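Local coordinates for protein pectate lyase/Amb allergen (Acidovorax citrulli, PDB 4HWV) that probably cleaves the polygalacturonate chains of pectate by calcium-dependent beta-elimination, at residues P32-Q37 / V192-I197; I161-N166 / L183-P188; S230-S235 / D282-G287; H286-T291 / P319-V324; A303-G308 / R340-M345. All coordinates share one frame; numbering follows the deposited sequence. Where two conformers were deposited one is given.

Contact 1: P32-Q37 / V192-I197; sequences PTTGGQ and VANIVI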
# COMPACT_ATOMS: atom_id res chain seq x y z
N PRO A 32 23.70 30.05 -6.98
CA PRO A 32 22.94 29.27 -5.99
C PRO A 32 21.54 28.91 -6.51
O PRO A 32 20.95 29.66 -7.28
CB PRO A 32 22.86 30.20 -4.78
CG PRO A 32 23.94 31.23 -5.00
CD PRO A 32 23.98 31.41 -6.49
N THR A 33 21.04 27.75 -6.10
CA THR A 33 19.72 27.31 -6.52
C THR A 33 18.65 28.10 -5.78
O THR A 33 18.69 28.20 -4.55
CB THR A 33 19.54 25.81 -6.21
OG1 THR A 33 20.50 25.06 -6.95
CG2 THR A 33 18.16 25.34 -6.63
N THR A 34 17.72 28.69 -6.54
CA THR A 34 16.59 29.43 -5.98
C THR A 34 15.23 29.00 -6.57
O THR A 34 14.19 29.50 -6.13
CB THR A 34 16.72 30.94 -6.24
OG1 THR A 34 16.83 31.14 -7.65
CG2 THR A 34 17.95 31.52 -5.52
N GLY A 35 15.24 28.12 -7.57
CA GLY A 35 13.99 27.72 -8.20
C GLY A 35 13.25 28.92 -8.75
O GLY A 35 13.83 29.74 -9.46
N GLY A 36 11.98 29.04 -8.40
CA GLY A 36 11.16 30.16 -8.84
C GLY A 36 11.07 31.31 -7.86
O GLY A 36 10.17 32.15 -7.99
N GLN A 37 11.98 31.37 -6.88
CA GLN A 37 11.94 32.48 -5.92
C GLN A 37 11.86 33.82 -6.66
O GLN A 37 12.61 34.06 -7.61
CB GLN A 37 13.19 32.45 -5.05
CG GLN A 37 13.18 33.44 -3.86
CD GLN A 37 12.33 32.97 -2.69
OE1 GLN A 37 11.86 31.83 -2.62
NE2 GLN A 37 12.10 33.87 -1.75
N VAL A 192 17.83 22.20 -18.56
CA VAL A 192 17.30 23.23 -17.69
C VAL A 192 18.21 23.45 -16.50
O VAL A 192 19.11 22.65 -16.22
CB VAL A 192 15.89 22.83 -17.15
CG1 VAL A 192 14.92 22.59 -18.31
CG2 VAL A 192 15.99 21.59 -16.25
N ALA A 193 17.96 24.52 -15.76
CA ALA A 193 18.66 24.76 -14.51
C ALA A 193 17.71 25.37 -13.51
O ALA A 193 16.71 26.00 -13.88
CB ALA A 193 19.83 25.72 -14.73
N ASN A 194 18.04 25.19 -12.23
CA ASN A 194 17.50 26.00 -11.14
C ASN A 194 16.08 25.57 -10.73
O ASN A 194 15.09 26.26 -11.02
CB ASN A 194 17.58 27.48 -11.46
CG ASN A 194 17.32 28.32 -10.24
OD1 ASN A 194 17.66 27.90 -9.12
ND2 ASN A 194 16.73 29.51 -10.43
N ILE A 195 15.99 24.44 -10.03
CA ILE A 195 14.70 23.83 -9.68
C ILE A 195 14.70 23.50 -8.19
O ILE A 195 15.69 22.97 -7.66
CB ILE A 195 14.44 22.57 -10.52
CG1 ILE A 195 14.18 22.96 -11.99
CG2 ILE A 195 13.27 21.76 -9.96
CD1 ILE A 195 14.27 21.78 -12.97
N VAL A 196 13.60 23.84 -7.51
CA VAL A 196 13.42 23.56 -6.09
C VAL A 196 12.13 22.76 -5.92
O VAL A 196 11.09 23.12 -6.49
CB VAL A 196 13.34 24.87 -5.28
CG1 VAL A 196 12.85 24.58 -3.84
CG2 VAL A 196 14.68 25.60 -5.30
N ILE A 197 12.20 21.67 -5.15
CA ILE A 197 11.03 20.82 -4.92
C ILE A 197 10.96 20.55 -3.42
O ILE A 197 11.90 20.01 -2.85
CB ILE A 197 11.16 19.46 -5.71
CG1 ILE A 197 11.25 19.74 -7.22
CG2 ILE A 197 10.01 18.53 -5.39
CD1 ILE A 197 11.58 18.53 -8.06

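Contact 2: I161-N166 / L183-P188; sequences ISVPDN and LMLGTP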
# COMPACT_ATOMS: atom_id res chain seq x y z
N ILE A 161 6.45 14.08 -16.77
CA ILE A 161 6.10 15.49 -16.75
C ILE A 161 7.37 16.33 -16.84
O ILE A 161 8.25 16.23 -15.97
CB ILE A 161 5.34 15.86 -15.45
CG1 ILE A 161 4.11 14.96 -15.24
CG2 ILE A 161 4.97 17.34 -15.45
CD1 ILE A 161 3.01 15.13 -16.28
N SER A 162 7.49 17.13 -17.89
CA SER A 162 8.67 17.95 -18.10
C SER A 162 8.69 19.18 -17.19
O SER A 162 7.74 19.98 -17.18
CB SER A 162 8.71 18.40 -19.57
OG SER A 162 9.89 19.12 -19.83
N VAL A 163 9.77 19.34 -16.43
CA VAL A 163 9.92 20.51 -15.55
C VAL A 163 10.97 21.46 -16.12
O VAL A 163 12.11 21.07 -16.33
CB VAL A 163 10.33 20.08 -14.12
CG1 VAL A 163 10.47 21.29 -13.21
CG2 VAL A 163 9.29 19.10 -13.56
N PRO A 164 10.59 22.71 -16.39
CA PRO A 164 11.50 23.67 -17.02
C PRO A 164 12.33 24.47 -16.00
O PRO A 164 12.20 24.29 -14.79
CB PRO A 164 10.54 24.61 -17.75
CG PRO A 164 9.37 24.70 -16.78
CD PRO A 164 9.23 23.28 -16.23
N ASP A 165 13.18 25.35 -16.52
CA ASP A 165 14.05 26.19 -15.69
C ASP A 165 13.28 27.01 -14.68
O ASP A 165 12.13 27.39 -14.90
CB ASP A 165 14.81 27.20 -16.57
CG ASP A 165 15.57 26.53 -17.70
OD1 ASP A 165 14.91 26.02 -18.63
OD2 ASP A 165 16.81 26.51 -17.65
N ASN A 166 13.96 27.32 -13.58
CA ASN A 166 13.47 28.33 -12.65
C ASN A 166 12.10 27.99 -12.10
O ASN A 166 11.18 28.81 -12.08
CB ASN A 166 13.48 29.72 -13.30
CG ASN A 166 14.83 30.10 -13.85
OD1 ASN A 166 15.84 30.00 -13.15
ND2 ASN A 166 14.87 30.54 -15.10
N LEU A 183 8.60 13.12 -12.55
CA LEU A 183 9.05 14.45 -12.93
C LEU A 183 10.36 14.32 -13.69
O LEU A 183 11.28 13.60 -13.26
CB LEU A 183 9.27 15.34 -11.70
CG LEU A 183 8.03 15.59 -10.84
CD1 LEU A 183 8.39 16.54 -9.69
CD2 LEU A 183 6.86 16.12 -11.67
N MET A 184 10.44 14.99 -14.83
CA MET A 184 11.62 14.93 -15.67
C MET A 184 12.30 16.29 -15.66
O MET A 184 11.78 17.26 -16.20
CB MET A 184 11.20 14.50 -17.08
CG MET A 184 12.33 14.31 -18.04
SD MET A 184 13.37 12.89 -17.62
CE MET A 184 12.19 11.53 -17.56
N LEU A 185 13.46 16.35 -15.02
CA LEU A 185 14.14 17.64 -14.88
C LEU A 185 15.06 17.88 -16.08
O LEU A 185 16.23 17.46 -16.08
CB LEU A 185 14.88 17.76 -13.53
CG LEU A 185 14.07 17.37 -12.28
CD1 LEU A 185 14.81 17.83 -11.02
CD2 LEU A 185 12.64 17.90 -12.28
N GLY A 186 14.49 18.53 -17.08
CA GLY A 186 15.18 18.75 -18.34
C GLY A 186 14.99 17.60 -19.31
O GLY A 186 14.73 16.44 -18.92
N THR A 187 15.08 17.91 -20.59
CA THR A 187 14.98 16.91 -21.64
C THR A 187 16.20 17.09 -22.56
O THR A 187 16.87 18.12 -22.51
CB THR A 187 13.67 17.05 -22.45
OG1 THR A 187 13.63 18.35 -23.06
CG2 THR A 187 12.45 16.90 -21.56
N PRO A 188 16.50 16.08 -23.40
CA PRO A 188 17.73 16.22 -24.20
C PRO A 188 17.70 17.40 -25.14
O PRO A 188 18.74 18.00 -25.38
CB PRO A 188 17.78 14.91 -25.00
CG PRO A 188 16.53 14.18 -24.73
CD PRO A 188 15.92 14.74 -23.49
O HOH W 1 12.25 19.76 -18.78

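Contact 3: S230-S235 / D282-G287; sequences SVAHAS and DVTRHG. With CA (calcium ion), chain C.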
# COMPACT_ATOMS: atom_id res chain seq x y z
N SER A 230 13.56 12.17 -12.24
CA SER A 230 14.74 11.86 -13.04
C SER A 230 15.49 13.15 -13.29
O SER A 230 14.88 14.16 -13.70
CB SER A 230 14.34 11.26 -14.39
OG SER A 230 13.57 10.08 -14.24
N VAL A 231 16.80 13.14 -13.05
CA VAL A 231 17.63 14.31 -13.23
C VAL A 231 18.75 13.99 -14.23
O VAL A 231 19.86 13.64 -13.84
CB VAL A 231 18.22 14.81 -11.90
CG1 VAL A 231 18.81 16.20 -12.07
CG2 VAL A 231 17.13 14.82 -10.81
N ALA A 232 18.42 14.08 -15.52
CA ALA A 232 19.39 13.77 -16.58
C ALA A 232 19.86 15.02 -17.31
O ALA A 232 20.90 15.00 -17.96
CB ALA A 232 18.78 12.74 -17.58
N HIS A 233 19.09 16.10 -17.21
CA HIS A 233 19.35 17.31 -18.01
C HIS A 233 19.05 18.56 -17.23
O HIS A 233 18.57 19.54 -17.78
CB HIS A 233 18.56 17.30 -19.33
CG HIS A 233 18.92 16.15 -20.21
ND1 HIS A 233 20.10 16.10 -20.93
CD2 HIS A 233 18.27 14.98 -20.47
CE1 HIS A 233 20.16 14.96 -21.58
NE2 HIS A 233 19.07 14.26 -21.33
N ALA A 234 19.36 18.53 -15.94
CA ALA A 234 19.19 19.70 -15.08
C ALA A 234 20.41 19.92 -14.22
O ALA A 234 21.00 18.96 -13.72
CB ALA A 234 17.96 19.56 -14.18
N SER A 235 20.76 21.19 -14.04
CA SER A 235 21.82 21.61 -13.13
C SER A 235 21.18 22.49 -12.06
O SER A 235 20.30 23.30 -12.38
CB SER A 235 22.85 22.45 -13.88
OG SER A 235 23.85 22.95 -13.00
N ASP A 282 16.90 9.42 -9.66
CA ASP A 282 18.09 9.02 -10.40
C ASP A 282 18.72 10.26 -11.00
O ASP A 282 18.01 11.12 -11.54
CB ASP A 282 17.77 8.01 -11.51
CG ASP A 282 17.45 6.62 -10.98
OD1 ASP A 282 17.64 6.33 -9.77
OD2 ASP A 282 16.99 5.80 -11.80
N VAL A 283 20.04 10.35 -10.92
CA VAL A 283 20.78 11.49 -11.48
C VAL A 283 21.77 10.89 -12.46
O VAL A 283 22.66 10.14 -12.07
CB VAL A 283 21.53 12.29 -10.38
CG1 VAL A 283 22.20 13.51 -10.99
CG2 VAL A 283 20.57 12.69 -9.25
N THR A 284 21.59 11.20 -13.74
CA THR A 284 22.40 10.57 -14.79
C THR A 284 22.80 11.63 -15.82
O THR A 284 22.37 12.78 -15.73
CB THR A 284 21.60 9.45 -15.50
OG1 THR A 284 20.43 10.03 -16.10
CG2 THR A 284 21.19 8.35 -14.52
N ARG A 285 23.64 11.23 -16.77
CA ARG A 285 24.00 12.08 -17.90
C ARG A 285 24.53 13.44 -17.45
O ARG A 285 25.60 13.51 -16.84
CB ARG A 285 22.83 12.20 -18.87
CG ARG A 285 22.62 10.88 -19.62
CD ARG A 285 21.40 10.88 -20.54
NE ARG A 285 21.35 9.61 -21.27
CZ ARG A 285 21.94 9.44 -22.45
NH1 ARG A 285 22.55 10.47 -23.00
NH2 ARG A 285 21.90 8.27 -23.07
N HIS A 286 23.78 14.51 -17.70
CA HIS A 286 24.25 15.86 -17.34
C HIS A 286 23.55 16.45 -16.13
O HIS A 286 23.60 17.65 -15.90
CB HIS A 286 24.20 16.81 -18.54
CG HIS A 286 25.25 16.53 -19.56
ND1 HIS A 286 25.63 17.45 -20.51
CD2 HIS A 286 26.00 15.43 -19.79
CE1 HIS A 286 26.57 16.94 -21.28
NE2 HIS A 286 26.82 15.71 -20.86
N GLY A 287 22.88 15.62 -15.33
CA GLY A 287 22.40 16.07 -14.03
C GLY A 287 23.59 16.52 -13.21
O GLY A 287 24.63 15.85 -13.18
CA CA C . 15.55 5.78 -13.50
O HOH W 2 17.26 4.57 -15.13
O HOH W 3 17.19 7.32 -14.95
O HOH W 4 14.12 5.90 -15.73

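Contact 4: H286-T291 / P319-V324; sequences HGNYVT and PRMLKV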
# COMPACT_ATOMS: atom_id res chain seq x y z
N HIS A 286 23.78 14.51 -17.70
CA HIS A 286 24.25 15.86 -17.34
C HIS A 286 23.55 16.45 -16.13
O HIS A 286 23.60 17.65 -15.90
CB HIS A 286 24.20 16.81 -18.54
CG HIS A 286 25.25 16.53 -19.56
ND1 HIS A 286 25.63 17.45 -20.51
CD2 HIS A 286 26.00 15.43 -19.79
CE1 HIS A 286 26.57 16.94 -21.28
NE2 HIS A 286 26.82 15.71 -20.86
N GLY A 287 22.88 15.62 -15.33
CA GLY A 287 22.40 16.07 -14.03
C GLY A 287 23.59 16.52 -13.21
O GLY A 287 24.63 15.85 -13.18
N ASN A 288 23.47 17.66 -12.53
CA ASN A 288 24.63 18.18 -11.81
C ASN A 288 24.21 19.19 -10.77
O ASN A 288 23.16 19.83 -10.90
CB ASN A 288 25.62 18.82 -12.80
CG ASN A 288 27.04 18.82 -12.28
OD1 ASN A 288 27.37 18.13 -11.32
ND2 ASN A 288 27.90 19.62 -12.92
N TYR A 289 25.02 19.34 -9.73
CA TYR A 289 24.75 20.27 -8.63
C TYR A 289 23.37 20.03 -8.01
O TYR A 289 22.51 20.92 -7.97
CB TYR A 289 24.94 21.73 -9.08
CG TYR A 289 26.34 22.04 -9.57
CD1 TYR A 289 27.42 22.04 -8.69
CD2 TYR A 289 26.58 22.36 -10.89
CE1 TYR A 289 28.70 22.33 -9.13
CE2 TYR A 289 27.87 22.65 -11.34
CZ TYR A 289 28.92 22.62 -10.45
OH TYR A 289 30.19 22.92 -10.88
N VAL A 290 23.19 18.82 -7.49
CA VAL A 290 21.92 18.40 -6.92
C VAL A 290 22.12 18.17 -5.44
O VAL A 290 23.08 17.51 -5.03
CB VAL A 290 21.46 17.08 -7.57
CG1 VAL A 290 20.11 16.64 -7.01
CG2 VAL A 290 21.44 17.22 -9.09
N THR A 291 21.21 18.69 -4.63
CA THR A 291 21.19 18.38 -3.20
C THR A 291 19.84 17.80 -2.82
O THR A 291 18.79 18.38 -3.13
CB THR A 291 21.47 19.63 -2.35
OG1 THR A 291 22.82 20.03 -2.59
CG2 THR A 291 21.28 19.34 -0.86
N PRO A 319 32.78 12.41 -15.59
CA PRO A 319 33.19 12.72 -14.21
C PRO A 319 33.19 14.20 -13.87
O PRO A 319 33.60 14.56 -12.77
CB PRO A 319 34.62 12.16 -14.14
CG PRO A 319 35.13 12.28 -15.54
CD PRO A 319 33.93 12.01 -16.43
N ARG A 320 32.74 15.04 -14.80
CA ARG A 320 32.53 16.47 -14.53
C ARG A 320 31.07 16.79 -14.19
O ARG A 320 30.73 17.92 -13.85
CB ARG A 320 33.04 17.29 -15.72
CG ARG A 320 34.51 17.00 -15.98
CD ARG A 320 35.06 17.57 -17.26
NE ARG A 320 36.48 17.22 -17.34
CZ ARG A 320 37.21 17.25 -18.46
NH1 ARG A 320 36.65 17.62 -19.60
NH2 ARG A 320 38.49 16.90 -18.42
N MET A 321 30.22 15.76 -14.27
CA MET A 321 28.80 15.86 -13.94
C MET A 321 28.52 15.08 -12.66
O MET A 321 29.43 14.58 -12.00
CB MET A 321 27.97 15.26 -15.09
CG MET A 321 28.19 15.96 -16.43
SD MET A 321 27.48 17.62 -16.42
CE MET A 321 28.21 18.33 -17.90
N LEU A 322 27.24 14.99 -12.30
CA LEU A 322 26.78 14.08 -11.24
C LEU A 322 27.29 14.48 -9.85
O LEU A 322 27.51 13.61 -8.99
CB LEU A 322 27.11 12.62 -11.58
CG LEU A 322 26.73 12.17 -13.00
CD1 LEU A 322 27.17 10.72 -13.21
CD2 LEU A 322 25.23 12.34 -13.32
N LYS A 323 27.43 15.78 -9.62
CA LYS A 323 27.77 16.25 -8.29
C LYS A 323 26.50 16.31 -7.45
O LYS A 323 25.59 17.09 -7.75
CB LYS A 323 28.42 17.63 -8.36
CG LYS A 323 29.81 17.58 -9.01
CD LYS A 323 30.34 18.99 -9.26
CE LYS A 323 31.80 19.04 -9.72
NZ LYS A 323 31.98 18.30 -11.00
N VAL A 324 26.43 15.47 -6.42
CA VAL A 324 25.21 15.31 -5.64
C VAL A 324 25.55 15.28 -4.15
O VAL A 324 26.53 14.63 -3.73
CB VAL A 324 24.47 13.98 -5.99
CG1 VAL A 324 23.14 13.91 -5.26
CG2 VAL A 324 24.26 13.88 -7.48
O HOH W 5 30.83 20.59 -12.36

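Contact 5: A303-G308 / R340-M345; sequences AFLIGG and RVRYGM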
# COMPACT_ATOMS: atom_id res chain seq x y z
N ALA A 303 17.07 2.65 -4.96
CA ALA A 303 16.72 4.03 -4.60
C ALA A 303 17.30 5.14 -5.51
O ALA A 303 16.55 5.94 -6.08
CB ALA A 303 17.07 4.28 -3.16
N PHE A 304 18.63 5.20 -5.59
CA PHE A 304 19.31 6.32 -6.26
C PHE A 304 20.41 5.81 -7.19
O PHE A 304 21.46 5.36 -6.72
CB PHE A 304 19.93 7.29 -5.24
CG PHE A 304 19.01 7.64 -4.13
CD1 PHE A 304 17.91 8.44 -4.36
CD2 PHE A 304 19.24 7.16 -2.84
CE1 PHE A 304 17.03 8.77 -3.32
CE2 PHE A 304 18.37 7.47 -1.81
CZ PHE A 304 17.27 8.28 -2.04
N LEU A 305 20.17 5.89 -8.49
CA LEU A 305 21.20 5.58 -9.46
C LEU A 305 21.88 6.89 -9.83
O LEU A 305 21.25 7.78 -10.43
CB LEU A 305 20.57 4.96 -10.71
CG LEU A 305 21.56 4.48 -11.78
CD1 LEU A 305 22.29 3.23 -11.30
CD2 LEU A 305 20.83 4.17 -13.07
N ILE A 306 23.15 7.05 -9.43
CA ILE A 306 23.94 8.22 -9.79
C ILE A 306 24.92 7.76 -10.87
O ILE A 306 25.90 7.09 -10.56
CB ILE A 306 24.70 8.82 -8.57
CG1 ILE A 306 23.77 9.03 -7.36
CG2 ILE A 306 25.38 10.12 -8.98
CD1 ILE A 306 22.57 9.93 -7.66
N GLY A 307 24.61 8.08 -12.13
CA GLY A 307 25.39 7.59 -13.26
C GLY A 307 24.88 6.24 -13.74
O GLY A 307 24.90 5.25 -12.99
N GLY A 308 24.40 6.18 -14.98
CA GLY A 308 23.75 4.99 -15.49
C GLY A 308 24.61 3.99 -16.25
O GLY A 308 24.07 2.97 -16.66
N ARG A 340 24.03 4.47 -5.26
CA ARG A 340 24.99 3.80 -6.14
C ARG A 340 25.66 4.86 -7.02
O ARG A 340 24.99 5.51 -7.83
CB ARG A 340 24.31 2.75 -7.03
CG ARG A 340 25.29 1.85 -7.75
CD ARG A 340 24.70 1.18 -9.01
NE ARG A 340 25.57 0.08 -9.45
CZ ARG A 340 26.73 0.26 -10.09
NH1 ARG A 340 27.16 1.48 -10.39
NH2 ARG A 340 27.47 -0.80 -10.42
N VAL A 341 26.97 5.06 -6.84
CA VAL A 341 27.65 6.21 -7.44
C VAL A 341 28.70 5.87 -8.49
O VAL A 341 29.74 5.28 -8.18
CB VAL A 341 28.30 7.07 -6.35
CG1 VAL A 341 28.99 8.26 -6.99
CG2 VAL A 341 27.25 7.49 -5.32
N ARG A 342 28.41 6.25 -9.74
CA ARG A 342 29.42 6.28 -10.81
C ARG A 342 29.76 7.72 -11.14
O ARG A 342 28.89 8.57 -11.07
CB ARG A 342 28.91 5.65 -12.11
CG ARG A 342 28.56 4.18 -12.05
CD ARG A 342 28.00 3.77 -13.40
NE ARG A 342 27.80 2.33 -13.56
CZ ARG A 342 26.62 1.72 -13.55
NH1 ARG A 342 25.50 2.40 -13.39
NH2 ARG A 342 26.57 0.40 -13.74
N TYR A 343 31.03 7.97 -11.48
CA TYR A 343 31.50 9.22 -12.12
C TYR A 343 31.41 10.50 -11.30
O TYR A 343 32.27 11.34 -11.44
CB TYR A 343 30.92 9.41 -13.54
CG TYR A 343 31.56 8.40 -14.48
CD1 TYR A 343 32.90 8.54 -14.87
CD2 TYR A 343 30.87 7.27 -14.89
CE1 TYR A 343 33.51 7.59 -15.68
CE2 TYR A 343 31.47 6.31 -15.69
CZ TYR A 343 32.80 6.47 -16.07
OH TYR A 343 33.42 5.54 -16.85
N GLY A 344 30.40 10.64 -10.44
CA GLY A 344 30.18 11.89 -9.72
C GLY A 344 30.93 12.02 -8.40
O GLY A 344 31.38 11.03 -7.81
N MET A 345 31.05 13.26 -7.94
CA MET A 345 31.55 13.59 -6.61
C MET A 345 30.35 13.70 -5.69
O MET A 345 29.60 14.68 -5.74
CB MET A 345 32.37 14.88 -6.65
CG MET A 345 33.56 14.74 -7.61
SD MET A 345 34.23 16.30 -8.19
CE MET A 345 35.00 16.76 -6.69
O HOH W 6 25.53 4.12 -10.37

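Contact 1: P32-Q37 / V192-I197
Asn194 reaches across to the loop at Thr34 and Gly35 with its whole amide. From CB, its CG stands anti to the backbone N (chi1 -167°), which carries the side chain off the strand and across to the loop backbone. Asn194 CG itself comes within 3.4 Å of Gly35 N. Beyond it, Asn194 OD1 is gripped by two successive amides: Thr34 N binds it at 2.7 Å, in the carbonyl plane on a lone pair, while Gly35 N binds at 2.9 Å from well above that plane. On the other branch, Asn194 ND2 gives a hydrogen to Thr34 OG1 at 3.2 Å, almost within the amide plane, and it also reaches Asn166 OD1 on the preceding coil. Such coil-to-coil pairing of asparagines at a corner of the right-handed parallel beta-helix recalls the asparagine ladder of pectate lyases; an amide, with both a donor and an acceptor, suits that place. Thr33 lays CG2 against the strand, 3.6 Å from Ile195 O, and sends its hydroxyl to Ala27 O. Gly35 is the second residue of the type II' turn from Thr34 to Gln37, where its positive phi favours glycine, and its bare backbone lets Val196 CG2 approach Gly35 N to 3.4 Å.

Contact 2: I161-N166 / L183-P188
Peptide units are the flat groups that meet between Ile161 and Met184 and between Met184 and Val163. Met184 N binds Ile161 O at 2.8 Å, its donor tilted 27° from the carbonyl plane; Val163 N returns the link to Met184 O at 2.9 Å, with nearly the same tilt. Both N-H groups point almost straight at their acceptors. The strands run parallel, as neighbouring coils of a right-handed parallel beta-helix do, and their short axes diverge by 35°. On the face of Ile161, Val163, Leu183 and Leu185, branched aliphatic groups fill the inside of the helix, where Ile195 of the next sheet also packs. Leu185 has its CG anti to the carbonyl carbon (chi1 -48°), and its CD2 thereby lies alongside Val163, 3.7 Å from Val163 CB. Leu183 leans the same way, bringing CD2 to 4.1 Å from Ile161 CB. Past the strands the chains part: a water spans the gap, donating to Val163 O at 2.8 Å and accepting only weakly from Gly186 N, whose positive phi suits glycine. In the modelled conformer, one of two, Ser162 OG also holds this water. Thr187 sends its hydroxyl to Asp189 and lays its methyl near Ser162. Met184 shares the outer face with Ser162, its side chain about 8 Å from the bound calcium. The chemistry thus differs by face: aliphatic branches inward, a mixture of hydroxyl, thioether and water outward, and two backbone bonds joining the strands between.

Contact 3: S230-S235 / D282-G287
Asp282 lies beside Ser230 and Val231 on adjoining coils of the right-handed parallel beta-helix, and carries a calcium ion on the outer face. Asp282 OD2 binds the calcium ion at 2.2 Å, an anionic oxygen being the natural ligand for this hard cation. Three waters share the shell, and Asp227 and Asp278 supply further oxygens. With CG anti to the carbonyl carbon (chi1 -74°), the carboxylate projects from the strand toward the ion, while OD1 accepts from Leu305 N on the next coil and so is held in orientation. Ser230, on the same face, offers its small hydroxyl to Asp227 OD2 and is therefore a second-shell residue of the site. Behind these groups the backbone fixes the register. Val231 N binds Asp282 O at 2.8 Å, and Val231 O takes Thr284 N at 3.0 Å from above the carbonyl plane. Val231 and Val283, both beta-branched and well suited to strands, face the interior, with Val231 CB 4.1 Å from Val283 CG2. Further out, residues 284 to 287 form a type II' turn, in which Arg285 takes the positive phi. The turn fits against Ala232, whose O accepts from His286 N at 2.9 Å and whose small CB lies 3.5 Å from Thr284 OG1. The extended chain of Arg285 points the same way as His233, its CD coming obliquely near His233 NE2, and His286 NE2 is tied to Ala314 O. Gly287, having no side chain, comes close enough for its CA to make a C-H...O contact with Ala234 O at 3.2 Å.

Contact 4: H286-T291 / P319-V324
Met321 lays its terminal methyl over the ring of His286: CE stands 3.8 Å from the ring centroid and only 12° off the normal, a CH-pi contact over the face. A bend at chi2 (-70°) folds the flexible thioether back over the imidazole, with SD oblique to the ring. Asn288 works through its amide. Asn288 OD1 accepts from Lys323 N at 2.9 Å, in the carbonyl plane and with a nearly straight N-H, while the chain of Lys323 runs alongside so that Lys323 CB is 3.2 Å from OD1. A side-chain carbonyl thereby replaces a strand partner at a corner of the right-handed parallel beta-helix, where Tyr289 adopts positive phi and psi and the chain passes from one sheet to the next. The backbone resumes its pairing on both sides of this corner, Leu322 N binding Gly287 O and Val290 N binding Lys323 O at 3.0 Å. Val290 and Val324 then turn inward together. Lys323 stretches its methylenes beside the Tyr289 ring, CD lying 3.7 Å from Tyr289 CE1; the ring is also stacked with His236. A last bend at chi4 (60°) brings Lys323 NZ back to Arg320 O, a weak bond, and within 2.9 Å of a water. That water also accepts from Asn288 ND2 and is hydrogen-bonded to Tyr289 OH.

Contact 5: A303-G308 / R340-M345
Arg342 reaches back over Gly307 and Gly308 from the neighbouring coil. Its CG is anti to the carbonyl carbon (chi1 -63°) and the chain runs extended to NE, so that Arg342 CD passes 3.5 Å from Gly307 O before NH1 binds the same oxygen at 2.9 Å. That oxygen lies in the guanidinium plane, whereas the donor is tilted from the carbonyl plane. NE is engaged by Asp310 in a salt bridge, and the two partners together fix the rotation of the group. Arg340 takes the other common conformation: with CG anti to the backbone N (chi1 -168°), its extended chain carries NH1 to 3.2 Å above the plane of the Arg342 guanidinium, over its centre. Arg340 NH1 also donates to a water 3.1 Å away. Leu305 has a similar first torsion and points the same way as Arg340; Leu305 CD1 rests 3.9 Å from Arg340 CD, hydrocarbon against methylene, nearer the strands than the charged ends. Gly307 suits its strongly positive phi and leaves the path of Arg342 unobstructed. Along the backbone, Arg340 N, Ile306 N and Arg342 N bond in turn to Phe304 O, Arg340 O and Ile306 O, while Ile306 and Val341 face the interior. These strands belong to neighbouring coils of a right-handed parallel beta-helix, and the basic face, with the Leu305 side chain about 6 Å from the calcium, is consistent with the cleft that receives anionic pectate in family 1 lyases.

Contacts 2 to 5 join neighbouring coils of one right-handed parallel beta-helix, while contact 1 seats the N-terminal loop on it. Contacts 2 and 3 share the parallel sheet of strands 160-163, 182-185, 229-234 and 281-283, their centres about 10 Å apart, and contact 5 continues onto strands 302-306 and 340-341, about 10 Å from contact 3. Contact 4 shares His286 and Gly287 with contact 3, at a centre distance of about 7 Å, and leads round the corner toward the next face. Contact 1, on strand 192-198, encloses contact 2 along the chain; contacts 4 and 5 interleave. Contact 3 thus sits centrally, joining the calcium site to coils before and after it.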